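Local atomic coordinates of gentamicin resistance protein (Enterococcus gallinarum, PDB entry 6CTZ), a protein that probably transfers a phosphate group from a guanine nucleotide to the 2''-hydroxyl of aminoglycoside antibiotics such as kanamycin, conferring gentamicin resistance. Residues N69-V74 / V86-V91; N53-L58 / I212-D217; F27-I32 / V39-K44. The protein carries 2 engineered substitutions. One frame throughout, in Å; residues are numbered along the deposited sequence.

Contact 1: residues N69-V74 / V86-V91; sequences NIPQYV and VGYRKV. With GDP (guanosine-5'-diphosphate), chain B.
Strands 73-78 and 83-89 form the last beta hairpin of the N-lobe sheet in this kinase-like fold, and residues 69-74 and 86-91 are its open end, where the second strand runs on into the segment that reads the guanine base. Two CH-pi contacts hold the side chains. CB of Pro71 sits over the centre of one face of the Tyr88 ring, 3.8 Å from its centroid, and CG2 of Val86 does the same to Tyr73, 3.7 Å from that centroid. The two tyrosine rings run alongside each other at an oblique 39°, neither stacked nor edge-to-face, with CE1 of Tyr73 3.6 Å from CD1 of Tyr88. Tyr88 tucks its ring between its own N and C (chi1 55°), which sends it past Pro71 to the nucleotide, where OH donates to N7 of GDP at 2.7 Å. Beyond it, Val91 N donates to O6 of GDP at 2.9 Å. Between the backbones, Val74 N donates a hydrogen bond to Gly87 O at 3.0 Å, bent at the hydrogen (135°). Toward the opening, two waters take over, each bridging Gln72 and Arg89 through main-chain atoms. Outside the hairpin, Tyr73 packs against helix 46-62 through Leu52, Ile56 and Leu59, strand 38-43 pairs with strand 83-89, and Ile70 meets Phe215 of the loop after strand 209-212.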
# COMPACT_ATOMS: atom_id res chain seq x y z
N ASN A 69 -11.17 -5.70 -10.10
CA ASN A 69 -11.67 -6.56 -9.05
C ASN A 69 -10.94 -6.25 -7.74
O ASN A 69 -9.74 -5.96 -7.74
CB ASN A 69 -11.50 -8.01 -9.47
CG ASN A 69 -12.38 -8.35 -10.67
OD1 ASN A 69 -12.83 -7.46 -11.39
ND2 ASN A 69 -12.66 -9.62 -10.87
N ILE A 70 -11.68 -6.26 -6.64
CA ILE A 70 -11.11 -6.09 -5.31
C ILE A 70 -11.66 -7.21 -4.43
O ILE A 70 -12.65 -7.86 -4.79
CB ILE A 70 -11.44 -4.68 -4.73
CG1 ILE A 70 -12.94 -4.54 -4.43
CG2 ILE A 70 -10.92 -3.57 -5.66
CD1 ILE A 70 -13.32 -3.14 -3.95
N PRO A 71 -11.05 -7.46 -3.27
CA PRO A 71 -11.54 -8.57 -2.43
C PRO A 71 -12.99 -8.37 -2.02
O PRO A 71 -13.41 -7.27 -1.64
CB PRO A 71 -10.62 -8.53 -1.22
CG PRO A 71 -9.35 -7.91 -1.74
CD PRO A 71 -9.84 -6.85 -2.69
N GLN A 72 -13.75 -9.45 -2.05
CA GLN A 72 -15.13 -9.45 -1.59
C GLN A 72 -15.26 -10.51 -0.51
O GLN A 72 -15.28 -11.71 -0.80
CB GLN A 72 -16.07 -9.75 -2.73
CG GLN A 72 -16.12 -8.65 -3.73
CD GLN A 72 -17.29 -8.88 -4.62
OE1 GLN A 72 -18.35 -8.31 -4.42
NE2 GLN A 72 -17.13 -9.79 -5.56
N TYR A 73 -15.36 -10.06 0.73
CA TYR A 73 -15.33 -10.97 1.86
C TYR A 73 -16.67 -11.70 1.94
O TYR A 73 -17.70 -11.09 2.27
CB TYR A 73 -15.05 -10.19 3.13
CG TYR A 73 -13.74 -9.41 3.15
CD1 TYR A 73 -12.65 -9.74 2.34
CD2 TYR A 73 -13.60 -8.33 4.02
CE1 TYR A 73 -11.47 -9.01 2.40
CE2 TYR A 73 -12.43 -7.61 4.08
CZ TYR A 73 -11.37 -7.95 3.28
OH TYR A 73 -10.22 -7.22 3.37
N VAL A 74 -16.66 -12.98 1.62
CA VAL A 74 -17.85 -13.82 1.73
C VAL A 74 -17.94 -14.44 3.11
O VAL A 74 -19.04 -14.62 3.65
CB VAL A 74 -17.80 -14.90 0.62
CG1 VAL A 74 -18.85 -15.99 0.83
CG2 VAL A 74 -17.95 -14.24 -0.75
N VAL A 86 -11.10 -13.09 7.55
CA VAL A 86 -12.00 -13.20 6.43
C VAL A 86 -11.59 -14.16 5.36
O VAL A 86 -10.48 -14.51 5.28
CB VAL A 86 -12.18 -11.81 5.71
CG1 VAL A 86 -12.81 -10.81 6.65
CG2 VAL A 86 -10.84 -11.25 5.21
N GLY A 87 -12.54 -14.55 4.54
CA GLY A 87 -12.29 -15.36 3.38
C GLY A 87 -12.93 -14.73 2.15
O GLY A 87 -14.04 -14.29 2.22
N TYR A 88 -12.21 -14.73 1.04
CA TYR A 88 -12.68 -14.21 -0.21
C TYR A 88 -12.20 -15.03 -1.39
O TYR A 88 -11.19 -15.60 -1.29
CB TYR A 88 -12.28 -12.72 -0.39
CG TYR A 88 -10.79 -12.36 -0.27
CD1 TYR A 88 -10.26 -12.02 0.93
CD2 TYR A 88 -9.98 -12.26 -1.38
CE1 TYR A 88 -8.96 -11.62 1.05
CE2 TYR A 88 -8.66 -11.86 -1.26
CZ TYR A 88 -8.19 -11.53 -0.04
OH TYR A 88 -6.90 -11.09 0.14
N ARG A 89 -12.97 -15.06 -2.46
CA ARG A 89 -12.55 -15.77 -3.65
C ARG A 89 -11.26 -15.09 -4.12
O ARG A 89 -11.20 -13.90 -4.19
CB ARG A 89 -13.58 -15.73 -4.78
CG ARG A 89 -14.77 -16.66 -4.57
CD ARG A 89 -15.49 -17.10 -5.85
NE ARG A 89 -16.39 -18.24 -5.58
CZ ARG A 89 -16.04 -19.53 -5.64
NH1 ARG A 89 -14.84 -19.89 -5.99
NH2 ARG A 89 -16.91 -20.48 -5.36
N LYS A 90 -10.26 -15.87 -4.46
CA LYS A 90 -8.99 -15.33 -4.89
C LYS A 90 -9.20 -14.29 -5.99
O LYS A 90 -9.96 -14.51 -6.94
CB LYS A 90 -8.11 -16.47 -5.39
CG LYS A 90 -6.68 -16.07 -5.63
CD LYS A 90 -5.82 -17.26 -6.03
CE LYS A 90 -6.19 -17.77 -7.40
NZ LYS A 90 -5.17 -18.74 -7.91
N VAL A 91 -8.56 -13.14 -5.83
CA VAL A 91 -8.57 -12.16 -6.90
C VAL A 91 -7.64 -12.70 -7.98
O VAL A 91 -6.46 -12.97 -7.72
CB VAL A 91 -8.16 -10.78 -6.38
CG1 VAL A 91 -8.16 -9.74 -7.50
CG2 VAL A 91 -9.11 -10.34 -5.26
PB GDP B . -0.62 -7.24 4.32
O1B GDP B . -1.73 -6.29 4.70
O2B GDP B . 0.36 -6.62 3.34
O3B GDP B . 0.03 -7.87 5.53
O3A GDP B . -1.37 -8.47 3.57
PA GDP B . -1.99 -8.53 2.08
O1A GDP B . -3.46 -8.21 2.10
O2A GDP B . -1.17 -7.66 1.14
O5' GDP B . -1.85 -10.11 1.76
C5' GDP B . -0.57 -10.72 1.86
C4' GDP B . -0.19 -11.29 0.51
O4' GDP B . -1.08 -12.37 0.21
C3' GDP B . -0.34 -10.34 -0.66
O3' GDP B . 0.77 -9.44 -0.78
C2' GDP B . -0.39 -11.32 -1.80
O2' GDP B . 0.92 -11.84 -2.08
C1' GDP B . -1.20 -12.46 -1.20
N9 GDP B . -2.62 -12.30 -1.54
C8 GDP B . -3.61 -11.80 -0.77
N7 GDP B . -4.78 -11.82 -1.45
C5 GDP B . -4.54 -12.35 -2.66
C6 GDP B . -5.31 -12.65 -3.88
O6 GDP B . -6.53 -12.43 -3.93
N1 GDP B . -4.64 -13.20 -4.91
C2 GDP B . -3.31 -13.46 -4.88
N2 GDP B . -2.73 -14.02 -5.96
N3 GDP B . -2.54 -13.20 -3.81
C4 GDP B . -3.11 -12.66 -2.71
O HOH W 1 -15.29 -13.40 -3.00
O HOH W 2 -12.89 -11.66 -3.91

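Contact 2: residues N53-L58 / I212-D217; sequences NKEIQL and IIDFGD. With MG (magnesium ion), chain C; MG (magnesium ion), chain D; GDP (guanosine-5'-diphosphate), chain B; KAN (kanamycin a), chain E.
This is a buried polar contact between helix 46-62 of the N-lobe and the loop after strand 209-212, whose Asp214-Phe215-Gly216 is the DFG motif of the kinase-like fold. Glu55 reaches the motif with a straight side chain (chi2 -171°), and OE2 accepts the backbone N of Phe215 at 2.8 Å; the N-H arrives from above the carboxylate plane, 57° out of it. The preceding residue, Lys54, starts with CG anti to its own N (chi1 169°) and bends at chi3, which brings NZ to Gly216 O at 2.7 Å, well above the carbonyl plane. NZ also donates to Ala218 O, so the ammonium is shared by two carbonyls of the loop. Asp214 turns its carboxylate to the metals: OD2 bridges both magnesium ions, lying 2.1 Å from the one that His197 completes, while OD1 binds the other at 2.2 Å. GDP phosphate oxygens coordinate both ions. OD1 also accepts Gly216 N at 3.3 Å, an Asx turn that ties the metal ligand to the loop gripped by the helix. Farther on, Asp217 OD2 accepts N4 of kanamycin at 2.8 Å. OE1 of Glu55 forms a salt bridge with Arg41 of strand 38-43, and the Phe215 ring packs against the helix at Leu59 and Leu62 and on Ile70, just before strand 73-78.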
# COMPACT_ATOMS: atom_id res chain seq x y z
N ASN A 53 -11.26 -4.56 10.08
CA ASN A 53 -12.60 -4.07 10.35
C ASN A 53 -12.96 -2.91 9.43
O ASN A 53 -14.11 -2.80 8.98
CB ASN A 53 -12.76 -3.70 11.82
CG ASN A 53 -13.07 -4.90 12.66
OD1 ASN A 53 -13.83 -5.76 12.24
ND2 ASN A 53 -12.48 -4.98 13.84
N LYS A 54 -11.99 -2.05 9.13
CA LYS A 54 -12.19 -0.99 8.14
C LYS A 54 -12.47 -1.57 6.76
O LYS A 54 -13.44 -1.19 6.10
CB LYS A 54 -10.96 -0.07 8.11
CG LYS A 54 -10.92 0.91 6.95
CD LYS A 54 -9.66 1.75 6.98
CE LYS A 54 -8.40 0.94 6.72
NZ LYS A 54 -7.18 1.75 7.04
N GLU A 55 -11.65 -2.53 6.31
CA GLU A 55 -11.87 -3.13 4.99
C GLU A 55 -13.23 -3.82 4.90
O GLU A 55 -13.88 -3.76 3.85
CB GLU A 55 -10.74 -4.10 4.63
CG GLU A 55 -9.40 -3.43 4.39
CD GLU A 55 -8.39 -4.40 3.82
OE1 GLU A 55 -7.70 -5.07 4.61
OE2 GLU A 55 -8.31 -4.53 2.58
N ILE A 56 -13.66 -4.48 5.98
CA ILE A 56 -14.96 -5.16 5.97
C ILE A 56 -16.08 -4.18 5.63
O ILE A 56 -17.03 -4.52 4.90
CB ILE A 56 -15.20 -5.87 7.31
CG1 ILE A 56 -14.32 -7.12 7.41
CG2 ILE A 56 -16.69 -6.21 7.50
CD1 ILE A 56 -14.24 -7.72 8.80
N GLN A 57 -15.99 -2.95 6.14
CA GLN A 57 -17.02 -1.95 5.89
C GLN A 57 -16.80 -1.24 4.56
O GLN A 57 -17.77 -0.91 3.86
CB GLN A 57 -17.05 -0.91 7.01
CG GLN A 57 -17.35 -1.46 8.39
CD GLN A 57 -17.03 -0.42 9.45
OE1 GLN A 57 -15.97 -0.47 10.09
NE2 GLN A 57 -17.92 0.55 9.61
N LEU A 58 -15.54 -0.96 4.21
CA LEU A 58 -15.26 -0.11 3.06
C LEU A 58 -15.41 -0.87 1.74
O LEU A 58 -15.98 -0.34 0.78
CB LEU A 58 -13.84 0.45 3.16
CG LEU A 58 -13.37 1.24 1.93
CD1 LEU A 58 -14.18 2.53 1.76
CD2 LEU A 58 -11.89 1.57 2.01
N ILE A 212 -6.88 -5.28 -7.65
CA ILE A 212 -6.08 -4.60 -6.63
C ILE A 212 -6.46 -5.19 -5.28
O ILE A 212 -7.66 -5.30 -4.97
CB ILE A 212 -6.33 -3.08 -6.62
CG1 ILE A 212 -5.97 -2.45 -7.97
CG2 ILE A 212 -5.55 -2.41 -5.47
CD1 ILE A 212 -4.47 -2.25 -8.18
N ILE A 213 -5.47 -5.56 -4.48
CA ILE A 213 -5.71 -6.12 -3.15
C ILE A 213 -5.17 -5.21 -2.04
O ILE A 213 -4.57 -4.16 -2.31
CB ILE A 213 -5.15 -7.55 -3.04
CG1 ILE A 213 -3.64 -7.56 -3.30
CG2 ILE A 213 -5.91 -8.50 -3.98
CD1 ILE A 213 -2.96 -8.85 -2.91
N ASP A 214 -5.39 -5.61 -0.79
CA ASP A 214 -4.83 -5.01 0.42
C ASP A 214 -5.14 -3.53 0.61
O ASP A 214 -4.27 -2.68 0.40
CB ASP A 214 -3.32 -5.24 0.53
CG ASP A 214 -2.79 -4.88 1.92
OD1 ASP A 214 -3.62 -4.57 2.83
OD2 ASP A 214 -1.55 -4.90 2.10
N PHE A 215 -6.36 -3.23 1.03
CA PHE A 215 -6.80 -1.88 1.32
C PHE A 215 -6.63 -1.51 2.79
O PHE A 215 -7.27 -0.56 3.26
CB PHE A 215 -8.26 -1.68 0.88
CG PHE A 215 -8.44 -1.61 -0.62
CD1 PHE A 215 -8.28 -2.74 -1.43
CD2 PHE A 215 -8.81 -0.42 -1.23
CE1 PHE A 215 -8.48 -2.67 -2.81
CE2 PHE A 215 -9.00 -0.34 -2.60
CZ PHE A 215 -8.83 -1.47 -3.39
N GLY A 216 -5.77 -2.22 3.52
CA GLY A 216 -5.64 -2.00 4.95
C GLY A 216 -5.12 -0.63 5.33
O GLY A 216 -5.37 -0.18 6.46
N ASP A 217 -4.41 0.05 4.43
CA ASP A 217 -3.91 1.39 4.69
C ASP A 217 -4.84 2.47 4.15
O ASP A 217 -4.45 3.64 4.10
CB ASP A 217 -2.49 1.56 4.13
CG ASP A 217 -1.47 0.82 4.96
OD1 ASP A 217 -1.37 1.08 6.18
OD2 ASP A 217 -0.75 -0.02 4.40
MG MG C . 0.06 -6.08 1.41
MG MG D . -1.96 -4.33 4.26
PB GDP B . -0.62 -7.24 4.32
O1B GDP B . -1.73 -6.29 4.70
O2B GDP B . 0.36 -6.62 3.34
O3B GDP B . 0.03 -7.87 5.53
O3A GDP B . -1.37 -8.47 3.57
PA GDP B . -1.99 -8.53 2.08
O1A GDP B . -3.46 -8.21 2.10
O2A GDP B . -1.17 -7.66 1.14
O5' GDP B . -1.85 -10.11 1.76
C5' GDP B . -0.57 -10.72 1.86
C4' GDP B . -0.19 -11.29 0.51
O4' GDP B . -1.08 -12.37 0.21
C3' GDP B . -0.34 -10.34 -0.66
O3' GDP B . 0.77 -9.44 -0.78
C2' GDP B . -0.39 -11.32 -1.80
O2' GDP B . 0.92 -11.84 -2.08
C1' GDP B . -1.20 -12.46 -1.20
N9 GDP B . -2.62 -12.30 -1.54
C8 GDP B . -3.61 -11.80 -0.77
N7 GDP B . -4.78 -11.82 -1.45
C5 GDP B . -4.54 -12.35 -2.66
C6 GDP B . -5.31 -12.65 -3.88
O6 GDP B . -6.53 -12.43 -3.93
N1 GDP B . -4.64 -13.20 -4.91
C2 GDP B . -3.31 -13.46 -4.88
N2 GDP B . -2.73 -14.02 -5.96
N3 GDP B . -2.54 -13.20 -3.81
C4 GDP B . -3.11 -12.66 -2.71
C1 KAN E . 10.41 -1.38 1.38
C2 KAN E . 11.58 -0.41 1.23
C3 KAN E . 12.27 -0.65 -0.10
C4 KAN E . 12.75 -2.09 -0.10
C5 KAN E . 11.59 -3.06 0.10
C6 KAN E . 12.06 -4.51 0.19
C7 KAN E . 5.26 -1.35 0.15
C8 KAN E . 5.86 -1.73 1.51
C9 KAN E . 7.30 -1.21 1.60
C10 KAN E . 8.16 -1.72 0.45
C11 KAN E . 7.51 -1.39 -0.90
C12 KAN E . 6.09 -1.94 -0.98
C13 KAN E . 5.06 -1.69 3.80
C14 KAN E . 3.68 -1.63 4.45
C15 KAN E . 3.25 -0.17 4.55
C16 KAN E . 4.31 0.63 5.31
C17 KAN E . 5.66 0.43 4.66
C18 KAN E . 6.73 1.12 5.50
N1 KAN E . 10.91 -5.35 0.44
N2 KAN E . 8.29 -1.93 -2.01
N3 KAN E . 3.88 -1.83 0.09
N4 KAN E . 1.96 -0.01 5.20
O5 KAN E . 10.80 -2.75 1.26
O6 KAN E . 11.07 0.93 1.27
O7 KAN E . 13.38 0.23 -0.26
O8 KAN E . 13.39 -2.37 -1.35
O9 KAN E . 9.42 -1.05 0.41
O10 KAN E . 7.88 -1.67 2.83
O11 KAN E . 5.01 -1.12 2.49
O12 KAN E . 5.97 -0.95 4.60
O13 KAN E . 2.78 -2.42 3.67
O14 KAN E . 4.02 2.03 5.31
O15 KAN E . 8.01 0.94 4.88
O HOH W 3 -1.87 -2.33 3.47
O HOH W 4 1.67 -7.09 0.64
O HOH W 5 1.36 -4.49 1.87
O HOH W 6 -3.31 -4.01 5.92
O HOH W 7 -0.26 -3.85 5.30

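Contact 3: residues F27-I32 / V39-K44; sequences FRNYAI and VFRFPK. With GDP (guanosine-5'-diphosphate), chain B; KAN (kanamycin a), chain E.
Arg41 leaves its strand with CG anti to the backbone N (chi1 -172°) and runs straight as far as NE, while Asn29 keeps CG beside its own N (chi1 -65°); these torsions bring the two groups together, and the amide stacks on the guanidinium with ND2 offset toward its rim, planes 19° apart. ND2 of Asn29 lies 3.2 Å from NH2 of Arg41, two donors that do not bond but serve different phosphates. Asn29 ND2 donates to O1B of the GDP beta phosphate at 3.0 Å. Arg41 NE donates to O1A of the GDP alpha phosphate at 2.7 Å, with NH2 a second donor to the same oxygen. The beta phosphate is also held by the backbone N atoms of Arg28 and Asn29, which both donate to O3B. Behind this the antiparallel ladder is regular. Tyr30 and Phe42 exchange two bonds, as do Ile32 and Phe40, and Lys44 N closes the end on Arg28 O. Ala31 and Val39 line the nucleotide side, with Ala31 CB 3.6 Å from O4' of GDP; on the other face CD1 of Ile32 meets the edge of the Phe42 ring. Helix 2-11 packs on that second face through Tyr4, Met7 and Ile8, and strands 20-25 and 83-89 flank the hairpin.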
# COMPACT_ATOMS: atom_id res chain seq x y z
N PHE A 27 3.04 -7.08 6.53
CA PHE A 27 3.25 -6.65 7.88
C PHE A 27 2.03 -6.86 8.77
O PHE A 27 2.19 -6.94 9.92
CB PHE A 27 3.58 -5.12 7.96
CG PHE A 27 4.93 -4.69 7.40
CD1 PHE A 27 5.76 -5.52 6.74
CD2 PHE A 27 5.34 -3.39 7.57
CE1 PHE A 27 6.98 -5.07 6.22
CE2 PHE A 27 6.54 -2.94 7.05
CZ PHE A 27 7.36 -3.80 6.40
N ARG A 28 0.85 -6.94 8.19
CA ARG A 28 -0.36 -7.00 8.97
C ARG A 28 -1.25 -8.23 8.81
O ARG A 28 -2.13 -8.41 9.59
CB ARG A 28 -1.19 -5.73 8.66
CG ARG A 28 -0.50 -4.42 9.06
CD ARG A 28 -0.97 -3.91 10.40
NE ARG A 28 0.01 -3.13 11.17
CZ ARG A 28 0.09 -1.83 11.23
NH1 ARG A 28 -0.70 -1.05 10.53
NH2 ARG A 28 0.98 -1.27 11.98
N ASN A 29 -1.02 -9.02 7.81
CA ASN A 29 -1.86 -10.18 7.53
C ASN A 29 -1.12 -11.37 6.98
O ASN A 29 -0.19 -11.24 6.28
CB ASN A 29 -2.93 -9.82 6.48
CG ASN A 29 -3.90 -8.79 6.96
OD1 ASN A 29 -4.78 -9.07 7.70
ND2 ASN A 29 -3.67 -7.59 6.57
N TYR A 30 -1.61 -12.55 7.31
CA TYR A 30 -1.14 -13.81 6.75
C TYR A 30 -2.26 -14.39 5.91
O TYR A 30 -3.39 -14.53 6.39
CB TYR A 30 -0.78 -14.76 7.89
CG TYR A 30 -0.38 -16.15 7.47
CD1 TYR A 30 0.69 -16.37 6.62
CD2 TYR A 30 -1.07 -17.26 7.95
CE1 TYR A 30 1.06 -17.65 6.24
CE2 TYR A 30 -0.70 -18.54 7.59
CZ TYR A 30 0.36 -18.73 6.73
OH TYR A 30 0.72 -20.01 6.36
N ALA A 31 -1.97 -14.71 4.65
CA ALA A 31 -2.97 -15.19 3.71
C ALA A 31 -2.65 -16.62 3.30
O ALA A 31 -1.50 -16.93 2.96
CB ALA A 31 -3.07 -14.30 2.47
N ILE A 32 -3.67 -17.47 3.31
CA ILE A 32 -3.55 -18.85 2.84
C ILE A 32 -4.58 -19.07 1.74
O ILE A 32 -5.56 -18.33 1.61
CB ILE A 32 -3.71 -19.88 3.97
CG1 ILE A 32 -5.11 -19.79 4.60
CG2 ILE A 32 -2.63 -19.66 5.01
CD1 ILE A 32 -5.37 -20.88 5.64
N VAL A 39 -9.15 -17.34 -0.53
CA VAL A 39 -8.11 -16.75 0.25
C VAL A 39 -8.65 -16.50 1.66
O VAL A 39 -9.64 -15.85 1.81
CB VAL A 39 -7.64 -15.37 -0.34
CG1 VAL A 39 -6.63 -14.71 0.57
CG2 VAL A 39 -7.13 -15.53 -1.75
N PHE A 40 -8.03 -17.07 2.67
CA PHE A 40 -8.34 -16.75 4.05
C PHE A 40 -7.21 -15.90 4.62
O PHE A 40 -6.03 -16.26 4.51
CB PHE A 40 -8.65 -17.99 4.90
CG PHE A 40 -10.03 -18.49 4.68
CD1 PHE A 40 -10.32 -19.35 3.64
CD2 PHE A 40 -11.07 -18.03 5.48
CE1 PHE A 40 -11.61 -19.80 3.42
CE2 PHE A 40 -12.36 -18.47 5.27
CZ PHE A 40 -12.63 -19.34 4.23
N ARG A 41 -7.58 -14.75 5.17
CA ARG A 41 -6.62 -13.70 5.50
C ARG A 41 -6.76 -13.37 6.97
O ARG A 41 -7.84 -12.95 7.42
CB ARG A 41 -6.88 -12.49 4.61
CG ARG A 41 -5.84 -11.39 4.71
CD ARG A 41 -6.22 -10.33 3.71
NE ARG A 41 -5.49 -9.07 3.69
CZ ARG A 41 -6.01 -7.92 4.10
NH1 ARG A 41 -7.20 -7.88 4.68
NH2 ARG A 41 -5.33 -6.79 3.91
N PHE A 42 -5.67 -13.55 7.71
CA PHE A 42 -5.66 -13.53 9.17
C PHE A 42 -4.79 -12.38 9.66
O PHE A 42 -3.57 -12.38 9.40
CB PHE A 42 -5.10 -14.85 9.70
CG PHE A 42 -5.97 -16.03 9.40
CD1 PHE A 42 -6.98 -16.41 10.28
CD2 PHE A 42 -5.77 -16.78 8.25
CE1 PHE A 42 -7.78 -17.51 10.01
CE2 PHE A 42 -6.57 -17.88 7.98
CZ PHE A 42 -7.57 -18.25 8.86
N PRO A 43 -5.35 -11.40 10.38
CA PRO A 43 -4.52 -10.32 10.93
C PRO A 43 -3.42 -10.83 11.84
O PRO A 43 -3.55 -11.85 12.53
CB PRO A 43 -5.54 -9.48 11.72
CG PRO A 43 -6.82 -9.68 10.97
CD PRO A 43 -6.79 -11.14 10.54
N LYS A 44 -2.31 -10.10 11.85
CA LYS A 44 -1.15 -10.45 12.65
C LYS A 44 -1.05 -9.65 13.95
O LYS A 44 -0.13 -9.88 14.74
CB LYS A 44 0.13 -10.30 11.83
CG LYS A 44 0.25 -11.32 10.69
CD LYS A 44 1.32 -10.94 9.67
CE LYS A 44 2.71 -10.84 10.30
NZ LYS A 44 3.77 -10.69 9.26
PB GDP B . -0.62 -7.24 4.32
O1B GDP B . -1.73 -6.29 4.70
O2B GDP B . 0.36 -6.62 3.34
O3B GDP B . 0.03 -7.87 5.53
O3A GDP B . -1.37 -8.47 3.57
PA GDP B . -1.99 -8.53 2.08
O1A GDP B . -3.46 -8.21 2.10
O2A GDP B . -1.17 -7.66 1.14
O5' GDP B . -1.85 -10.11 1.76
C5' GDP B . -0.57 -10.72 1.86
C4' GDP B . -0.19 -11.29 0.51
O4' GDP B . -1.08 -12.37 0.21
C3' GDP B . -0.34 -10.34 -0.66
O3' GDP B . 0.77 -9.44 -0.78
C2' GDP B . -0.39 -11.32 -1.80
O2' GDP B . 0.92 -11.84 -2.08
C1' GDP B . -1.20 -12.46 -1.20
N9 GDP B . -2.62 -12.30 -1.54
C8 GDP B . -3.61 -11.80 -0.77
N7 GDP B . -4.78 -11.82 -1.45
C5 GDP B . -4.54 -12.35 -2.66
C6 GDP B . -5.31 -12.65 -3.88
O6 GDP B . -6.53 -12.43 -3.93
N1 GDP B . -4.64 -13.20 -4.91
C2 GDP B . -3.31 -13.46 -4.88
N2 GDP B . -2.73 -14.02 -5.96
N3 GDP B . -2.54 -13.20 -3.81
C4 GDP B . -3.11 -12.66 -2.71
C1 KAN E . 10.41 -1.38 1.38
C2 KAN E . 11.58 -0.41 1.23
C3 KAN E . 12.27 -0.65 -0.10
C4 KAN E . 12.75 -2.09 -0.10
C5 KAN E . 11.59 -3.06 0.10
C6 KAN E . 12.06 -4.51 0.19
C7 KAN E . 5.26 -1.35 0.15
C8 KAN E . 5.86 -1.73 1.51
C9 KAN E . 7.30 -1.21 1.60
C10 KAN E . 8.16 -1.72 0.45
C11 KAN E . 7.51 -1.39 -0.90
C12 KAN E . 6.09 -1.94 -0.98
C13 KAN E . 5.06 -1.69 3.80
C14 KAN E . 3.68 -1.63 4.45
C15 KAN E . 3.25 -0.17 4.55
C16 KAN E . 4.31 0.63 5.31
C17 KAN E . 5.66 0.43 4.66
C18 KAN E . 6.73 1.12 5.50
N1 KAN E . 10.91 -5.35 0.44
N2 KAN E . 8.29 -1.93 -2.01
N3 KAN E . 3.88 -1.83 0.09
N4 KAN E . 1.96 -0.01 5.20
O5 KAN E . 10.80 -2.75 1.26
O6 KAN E . 11.07 0.93 1.27
O7 KAN E . 13.38 0.23 -0.26
O8 KAN E . 13.39 -2.37 -1.35
O9 KAN E . 9.42 -1.05 0.41
O10 KAN E . 7.88 -1.67 2.83
O11 KAN E . 5.01 -1.12 2.49
O12 KAN E . 5.97 -0.95 4.60
O13 KAN E . 2.78 -2.42 3.67
O14 KAN E . 4.02 2.03 5.31
O15 KAN E . 8.01 0.94 4.88
O HOH W 8 -7.52 -9.93 6.96

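Overall arrangement
From the N terminus, contact 3 closes first, a short hairpin in the N-lobe sheet. The chain then enters helix 46-62, where contact 2 opens; contact 1 closes the next hairpin while that long loop is still running, so it is nested inside contact 2, which shuts only some 150 residues later, at the DFG loop that follows strand 209-212. Contacts 3 and 1 share the sheet, since strands 38-43 and 83-89 are neighbours. Arg41 ties contact 3 to contact 2 by salt bridges to Glu55 and Asp214, and Asn69 O probably accepts a hydrogen bond from Ile212 N. All three meet at GDP: contact 1 at the base, contact 2 at the phosphates through magnesium, contact 3 at the phosphates directly.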